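Local coordinates for protein response regulator (Helicobacter pylori, PDB 2PLN) that probably acts as an orphan response regulator controlling transcription through DNA binding, here represented by its N-terminal receiver domain alone, at residues Gly32-Gly37 with Lys121-Arg126; Glu49-Gly54 with Val66-Lys71. All coordinates share one frame; numbering follows the deposited sequence.

Contact 1 (Gly32-Gly37 with Lys121-Arg126); sequences GEIEKG and KALVAR
Val124 fits its two methyl groups over the carbonyl end of Gly37, where 32-37 and 121-126 have their nearest CA atoms. CG2 rests 3.7 Å from Gly37 C, and CG1 lies 4.0 Å from Gly37 O. With CG1 anti to the backbone N (chi1 169°), CG2 is turned to the side of that nitrogen. Gly37 has no side chain to hold the helices apart, and its CA lies 6.6 Å from the CA of Val124. Deeper in, Leu123 meets Ile34 at about a right angle, a single methyl doing the work: CD2 sits 4.0 Å from Ile34 CG1 and 4.1 Å from Ile34 CG2. Tyr117 and Met67 close round this apolar pair. These are the first and last helices of a CheY-like receiver domain, packed side by side on one face of its parallel sheet. While the Leu123-Ile34 pair is buried, Gly37 forms the partly exposed edge of the contact. On the far side of helix 120-130, Arg126 forms a salt bridge to Asp111 of its own chain and others to Glu101 and Asp111 of the second subunit, which also covers Ala125 with Phe105.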
ATOM      1  N   GLY A  32      21.593   1.560  -2.466  1.00 17.84           N
ATOM      2  CA  GLY A  32      22.385   0.980  -1.375  1.00 17.46           C
ATOM      3  C   GLY A  32      21.773   1.091   0.012  1.00 17.46           C
ATOM      4  O   GLY A  32      21.791   0.136   0.792  1.00 17.82           O
ATOM      5  N   GLU A  33      21.241   2.263   0.329  1.00 16.70           N
ATOM      6  CA  GLU A  33      20.573   2.492   1.590  1.00 16.98           C
ATOM      7  C   GLU A  33      19.358   1.589   1.762  1.00 15.70           C
ATOM      8  O   GLU A  33      19.146   1.051   2.841  1.00 15.37           O
ATOM      9  CB  GLU A  33      20.151   3.952   1.693  1.00 18.03           C
ATOM     10  CG  GLU A  33      21.295   4.895   2.055  1.00 21.78           C
ATOM     11  CD  GLU A  33      20.992   6.350   1.703  1.00 26.04           C
ATOM     12  OE1 GLU A  33      19.981   6.620   1.026  1.00 29.59           O
ATOM     13  OE2 GLU A  33      21.784   7.245   2.078  1.00 30.65           O
ATOM     14  N   ILE A  34      18.615   1.364   0.677  1.00 15.27           N
ATOM     15  CA  ILE A  34      17.427   0.480   0.778  1.00 14.79           C
ATOM     16  C   ILE A  34      17.861  -0.980   0.957  1.00 15.16           C
ATOM     17  O   ILE A  34      17.335  -1.680   1.811  1.00 15.05           O
ATOM     18  CB  ILE A  34      16.501   0.631  -0.453  1.00 15.56           C
ATOM     19  CG1 ILE A  34      16.059   2.100  -0.634  1.00 13.72           C
ATOM     20  CG2 ILE A  34      15.290  -0.315  -0.332  1.00 14.14           C
ATOM     21  CD1 ILE A  34      15.467   2.345  -1.992  1.00 14.78           C
ATOM     22  N   GLU A  35      18.826  -1.433   0.144  1.00 15.34           N
ATOM     23  CA  GLU A  35      19.395  -2.784   0.320  1.00 15.54           C
ATOM     24  C   GLU A  35      19.866  -3.047   1.767  1.00 16.02           C
ATOM     25  O   GLU A  35      19.519  -4.085   2.367  1.00 15.02           O
ATOM     26  CB  GLU A  35      20.540  -3.014  -0.646  1.00 15.99           C
ATOM     27  CG  GLU A  35      21.181  -4.374  -0.440  1.00 17.25           C
ATOM     28  CD  GLU A  35      22.235  -4.675  -1.478  1.00 20.27           C
ATOM     29  OE1 GLU A  35      22.941  -5.692  -1.325  1.00 22.04           O
ATOM     30  OE2 GLU A  35      22.347  -3.909  -2.442  1.00 20.50           O
ATOM     31  N   LYS A  36      20.652  -2.125   2.323  1.00 16.88           N
ATOM     32  CA  LYS A  36      21.108  -2.250   3.724  1.00 18.79           C
ATOM     33  C   LYS A  36      19.925  -2.328   4.703  1.00 17.34           C
ATOM     34  O   LYS A  36      19.927  -3.140   5.629  1.00 16.11           O
ATOM     35  CB  LYS A  36      22.052  -1.079   4.085  1.00 19.30           C
ATOM     36  CG  LYS A  36      22.678  -1.120   5.489  1.00 23.11           C
ATOM     37  CD  LYS A  36      23.787  -0.031   5.640  1.00 23.89           C
ATOM     38  CE  LYS A  36      23.732   0.706   6.982  1.00 27.22           C
ATOM     39  NZ  LYS A  36      24.731   1.843   7.068  1.00 28.69           N
ATOM     40  N   GLY A  37      18.911  -1.480   4.495  1.00 16.89           N
ATOM     41  CA  GLY A  37      17.696  -1.509   5.317  1.00 15.77           C
ATOM     42  C   GLY A  37      16.991  -2.842   5.217  1.00 15.42           C
ATOM     43  O   GLY A  37      16.525  -3.412   6.220  1.00 15.46           O
ATOM     44  N   LYS A 121      13.383   2.954   7.225  1.00 18.32           N
ATOM     45  CA  LYS A 121      12.661   2.046   8.117  1.00 18.62           C
ATOM     46  C   LYS A 121      11.157   1.915   7.754  1.00 17.17           C
ATOM     47  O   LYS A 121      10.610   0.826   7.787  1.00 16.50           O
ATOM     48  CB  LYS A 121      12.820   2.455   9.606  1.00 18.63           C
ATOM     49  CG  LYS A 121      14.116   1.937  10.264  1.00 19.54           C
ATOM     50  CD  LYS A 121      14.147   2.272  11.769  1.00 20.99           C
ATOM     51  CE  LYS A 121      15.598   2.252  12.271  1.00 25.89           C
ATOM     52  NZ  LYS A 121      15.692   2.620  13.724  1.00 29.63           N
ATOM     53  N   ALA A 122      10.522   3.032   7.428  1.00 16.99           N
ATOM     54  CA  ALA A 122       9.119   3.045   6.993  1.00 16.06           C
ATOM     55  C   ALA A 122       8.965   2.330   5.638  1.00 15.63           C
ATOM     56  O   ALA A 122       7.988   1.601   5.430  1.00 15.74           O
ATOM     57  CB  ALA A 122       8.612   4.478   6.897  1.00 16.96           C
ATOM     58  N   LEU A 123       9.884   2.579   4.705  1.00 15.00           N
ATOM     59  CA  LEU A 123       9.849   1.879   3.414  1.00 14.16           C
ATOM     60  C   LEU A 123      10.007   0.358   3.604  1.00 13.77           C
ATOM     61  O   LEU A 123       9.271  -0.435   3.013  1.00 11.77           O
ATOM     62  CB  LEU A 123      10.943   2.425   2.486  1.00 14.80           C
ATOM     63  CG  LEU A 123      11.126   1.661   1.172  1.00 14.94           C
ATOM     64  CD1 LEU A 123       9.774   1.562   0.389  1.00 12.97           C
ATOM     65  CD2 LEU A 123      12.219   2.379   0.374  1.00 17.06           C
ATOM     66  N   VAL A 124      10.957  -0.039   4.448  1.00 12.78           N
ATOM     67  CA  VAL A 124      11.169  -1.451   4.760  1.00 12.88           C
ATOM     68  C   VAL A 124       9.962  -2.118   5.424  1.00 13.03           C
ATOM     69  O   VAL A 124       9.605  -3.263   5.089  1.00 13.82           O
ATOM     70  CB  VAL A 124      12.491  -1.654   5.564  1.00 13.47           C
ATOM     71  CG1 VAL A 124      12.589  -3.054   6.114  1.00 13.26           C
ATOM     72  CG2 VAL A 124      13.713  -1.266   4.670  1.00 12.14           C
ATOM     73  N   ALA A 125       9.336  -1.417   6.366  1.00 13.00           N
ATOM     74  CA  ALA A 125       8.128  -1.904   7.010  1.00 13.16           C
ATOM     75  C   ALA A 125       7.002  -2.140   5.966  1.00 12.18           C
ATOM     76  O   ALA A 125       6.253  -3.122   6.039  1.00 12.50           O
ATOM     77  CB  ALA A 125       7.673  -0.908   8.081  1.00 12.91           C
ATOM     78  N   ARG A 126       6.894  -1.237   5.003  1.00 11.89           N
ATOM     79  CA  ARG A 126       5.884  -1.366   3.929  1.00 11.90           C
ATOM     80  C   ARG A 126       6.204  -2.601   3.065  1.00 12.87           C
ATOM     81  O   ARG A 126       5.314  -3.370   2.746  1.00 12.71           O
ATOM     82  CB  ARG A 126       5.882  -0.119   3.051  1.00 11.78           C
ATOM     83  CG  ARG A 126       4.925  -0.141   1.802  1.00 11.10           C
ATOM     84  CD  ARG A 126       4.868   1.193   1.089  1.00 11.16           C
ATOM     85  NE  ARG A 126       4.351   2.229   1.986  1.00 10.74           N
ATOM     86  CZ  ARG A 126       3.054   2.541   2.124  1.00 11.67           C
ATOM     87  NH1 ARG A 126       2.140   1.929   1.362  1.00  9.89           N
ATOM     88  NH2 ARG A 126       2.676   3.474   3.027  1.00 11.00           N
TER

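Contact 2 (Glu49-Gly54 with Val66-Lys71); sequences ESLEDG and VMVSDK
Asp70 OD1 accepts a hydrogen bond from the backbone N of Asn72, closing an Asx turn, while the methyl CD1 of Leu51 lies 3.5 Å from the same OD1. The leucine thus brings an apolar tip up to a carboxylate that is already engaged by the main chain. Its CD1 is also 3.7 Å from Asp70 CB, so the methyl sits across the acidic side chain, against CB as well as the carboxylate. Behind it Leu51 CB comes within 3.9 Å of Asp70 OD2; the two side chains cross at about a right angle. Having CG anti to the backbone N (chi1 -174°) carries the leucine branch from the helix across to the strand end, where CD1 meets Val68 CG2 at 3.8 Å. That valine methyl is the buried floor of the contact, and Phe76 of helix 73-83 packs against both Leu51 and Val68. Leu51 is the first residue of helix 51-60 and directly follows the N-cap residue: Ser50 OG accepts from Asp53 N over 2.9 Å with a nearly straight N-H...O angle of 167°. Thr48 OG1 reinforces this start, hydrogen-bonded to both Ser50 N and Asp53 OD1. Next to Val68, Ser69 has weak hydrogen bonds from OG to Glu25 and Ser92, and its side chain touches Lys115. Ser69 appears to occupy the position of the phosphoacceptor aspartate of canonical receiver domains, at the C-terminal end of the central strand. The packing of Leu51 on Val68 and against the Asp70 carboxylate therefore flanks what is probably an atypical version of the CheY-family phosphorylation site.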
ATOM      1  N   GLU A  49      20.433  -0.286 -11.861  1.00 19.78           N
ATOM      2  CA  GLU A  49      20.063   1.019 -12.393  1.00 21.66           C
ATOM      3  C   GLU A  49      19.316   0.912 -13.722  1.00 21.81           C
ATOM      4  O   GLU A  49      18.852   1.927 -14.294  1.00 22.63           O
ATOM      5  CB  GLU A  49      21.357   1.825 -12.600  1.00 23.08           C
ATOM      6  CG  GLU A  49      22.484   1.014 -13.261  1.00 28.24           C
ATOM      7  CD  GLU A  49      23.047  -0.118 -12.376  1.00 30.97           C
ATOM      8  OE1 GLU A  49      23.485   0.151 -11.239  1.00 37.71           O
ATOM      9  OE2 GLU A  49      23.066  -1.285 -12.798  1.00 32.38           O
ATOM     10  N   SER A  50      19.213  -0.306 -14.243  1.00 21.01           N
ATOM     11  CA  SER A  50      18.638  -0.517 -15.562  1.00 20.73           C
ATOM     12  C   SER A  50      17.356  -1.336 -15.508  1.00 20.45           C
ATOM     13  O   SER A  50      17.322  -2.450 -14.975  1.00 19.74           O
ATOM     14  CB  SER A  50      19.685  -1.170 -16.480  1.00 21.02           C
ATOM     15  OG  SER A  50      19.073  -1.872 -17.559  1.00 21.13           O
ATOM     16  N   LEU A  51      16.286  -0.780 -16.057  1.00 19.99           N
ATOM     17  CA  LEU A  51      15.032  -1.528 -16.120  1.00 20.47           C
ATOM     18  C   LEU A  51      15.134  -2.768 -17.030  1.00 20.29           C
ATOM     19  O   LEU A  51      14.578  -3.809 -16.693  1.00 19.65           O
ATOM     20  CB  LEU A  51      13.864  -0.624 -16.527  1.00 20.42           C
ATOM     21  CG  LEU A  51      12.488  -1.278 -16.491  1.00 22.18           C
ATOM     22  CD1 LEU A  51      11.401  -0.267 -16.066  1.00 23.60           C
ATOM     23  CD2 LEU A  51      12.197  -1.904 -17.841  1.00 23.55           C
ATOM     24  N   GLU A  52      15.851  -2.665 -18.157  1.00 20.22           N
ATOM     25  CA  GLU A  52      16.051  -3.835 -19.044  1.00 20.65           C
ATOM     26  C   GLU A  52      16.856  -4.958 -18.343  1.00 19.65           C
ATOM     27  O   GLU A  52      16.536  -6.147 -18.449  1.00 18.77           O
ATOM     28  CB  GLU A  52      16.643  -3.411 -20.407  1.00 22.42           C
ATOM     29  CG  GLU A  52      18.123  -3.088 -20.400  1.00 27.94           C
ATOM     30  CD  GLU A  52      18.494  -1.984 -21.402  1.00 30.04           C
ATOM     31  OE1 GLU A  52      18.466  -2.248 -22.639  1.00 35.73           O
ATOM     32  OE2 GLU A  52      18.811  -0.845 -20.938  1.00 38.84           O
ATOM     33  N   ASP A  53      17.870  -4.557 -17.591  1.00 18.37           N
ATOM     34  CA  ASP A  53      18.610  -5.470 -16.736  1.00 19.03           C
ATOM     35  C   ASP A  53      17.711  -6.159 -15.699  1.00 18.36           C
ATOM     36  O   ASP A  53      17.727  -7.397 -15.551  1.00 18.25           O
ATOM     37  CB  ASP A  53      19.724  -4.703 -16.023  1.00 19.25           C
ATOM     38  CG  ASP A  53      20.651  -5.609 -15.233  1.00 23.99           C
ATOM     39  OD1 ASP A  53      21.059  -5.205 -14.122  1.00 25.49           O
ATOM     40  OD2 ASP A  53      21.025  -6.738 -15.633  1.00 28.18           O
ATOM     41  N   GLY A  54      16.936  -5.350 -14.975  1.00 17.15           N
ATOM     42  CA  GLY A  54      15.979  -5.872 -13.994  1.00 15.84           C
ATOM     43  C   GLY A  54      14.986  -6.860 -14.569  1.00 14.71           C
ATOM     44  O   GLY A  54      14.753  -7.926 -13.996  1.00 13.94           O
ATOM     45  N   VAL A  66       9.573  -6.815  -6.492  1.00 10.23           N
ATOM     46  CA  VAL A  66      10.387  -5.841  -7.252  1.00 11.33           C
ATOM     47  C   VAL A  66       9.826  -4.479  -6.940  1.00 12.23           C
ATOM     48  O   VAL A  66       8.597  -4.293  -6.906  1.00 11.56           O
ATOM     49  CB  VAL A  66      10.386  -6.065  -8.818  1.00 11.73           C
ATOM     50  CG1 VAL A  66       8.958  -6.135  -9.420  1.00 12.65           C
ATOM     51  CG2 VAL A  66      11.250  -4.996  -9.540  1.00 10.64           C
HETATM   52  N   MSE A  67      10.728  -3.532  -6.689  1.00 14.19           N
HETATM   53  CA  MSE A  67      10.346  -2.136  -6.627  1.00 16.40           C
HETATM   54  C   MSE A  67      11.023  -1.384  -7.756  1.00 15.25           C
HETATM   55  O   MSE A  67      12.242  -1.473  -7.935  1.00 14.63           O
HETATM   56  CB  MSE A  67      10.711  -1.498  -5.286  1.00 16.67           C
HETATM   57  CG  MSE A  67      10.082  -0.111  -5.171  1.00 17.23           C
HETATM   58 SE   MSE A  67      10.064   0.612  -3.387  1.00 28.01          SE
HETATM   59  CE  MSE A  67      11.944   0.470  -2.987  1.00 18.89           C
ATOM     60  N   VAL A  68      10.235  -0.661  -8.536  1.00 14.58           N
ATOM     61  CA  VAL A  68      10.760  -0.024  -9.744  1.00 14.57           C
ATOM     62  C   VAL A  68      10.470   1.468  -9.716  1.00 15.78           C
ATOM     63  O   VAL A  68       9.340   1.883  -9.450  1.00 14.19           O
ATOM     64  CB  VAL A  68      10.215  -0.698 -11.041  1.00 15.19           C
ATOM     65  CG1 VAL A  68       8.664  -0.800 -11.065  1.00 15.95           C
ATOM     66  CG2 VAL A  68      10.714   0.010 -12.301  1.00 15.39           C
ATOM     67  N   SER A  69      11.520   2.249  -9.940  1.00 18.10           N
ATOM     68  CA  SER A  69      11.438   3.688 -10.223  1.00 22.16           C
ATOM     69  C   SER A  69      12.087   3.846 -11.558  1.00 24.01           C
ATOM     70  O   SER A  69      13.290   3.609 -11.694  1.00 25.62           O
ATOM     71  CB  SER A  69      12.249   4.512  -9.232  1.00 22.45           C
ATOM     72  OG  SER A  69      11.988   4.116  -7.919  1.00 25.21           O
ATOM     73  N   ASP A  70      11.289   4.210 -12.546  1.00 26.00           N
ATOM     74  CA  ASP A  70      11.742   4.388 -13.909  1.00 27.57           C
ATOM     75  C   ASP A  70      10.622   5.118 -14.660  1.00 28.86           C
ATOM     76  O   ASP A  70       9.452   5.018 -14.300  1.00 28.40           O
ATOM     77  CB  ASP A  70      11.957   3.029 -14.553  1.00 27.54           C
ATOM     78  CG  ASP A  70      12.665   3.120 -15.893  1.00 28.36           C
ATOM     79  OD1 ASP A  70      11.974   3.098 -16.939  1.00 26.94           O
ATOM     80  OD2 ASP A  70      13.906   3.198 -15.977  1.00 28.65           O
ATOM     81  N   LYS A  71      10.985   5.824 -15.727  1.00 30.19           N
ATOM     82  CA  LYS A  71      10.006   6.526 -16.559  1.00 31.55           C
ATOM     83  C   LYS A  71       9.018   5.582 -17.223  1.00 30.65           C
ATOM     84  O   LYS A  71       7.846   5.926 -17.385  1.00 31.09           O
ATOM     85  CB  LYS A  71      10.708   7.362 -17.644  1.00 31.31           C
ATOM     86  CG  LYS A  71      11.662   8.443 -17.119  1.00 34.01           C
ATOM     87  CD  LYS A  71      12.062   9.450 -18.217  1.00 33.93           C
ATOM     88  CE  LYS A  71      12.484   8.781 -19.535  1.00 37.68           C
ATOM     89  NZ  LYS A  71      13.804   8.088 -19.430  1.00 40.03           N
TER

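How the contacts relate
From the N terminus, the chain passes strand 20-24 and enters helix 28-40, where the loop closed by contact 1 begins. After strand 44-48 it reaches helix 51-60, and contact 2 closes a short loop when strand 65-68 runs back beside the start of that helix. Contact 2 is thus nested wholly within contact 1, which closes only when helix 120-130 returns to helix 28-40. Their centres lie about 17 Å apart, on opposite faces of the sheet, yet strand 65-68 joins them: Val68 serves contact 2, whereas its neighbour Met67, a selenomethionine, points to the other face and places CE 3.9 Å from Leu123 CD2 of contact 1.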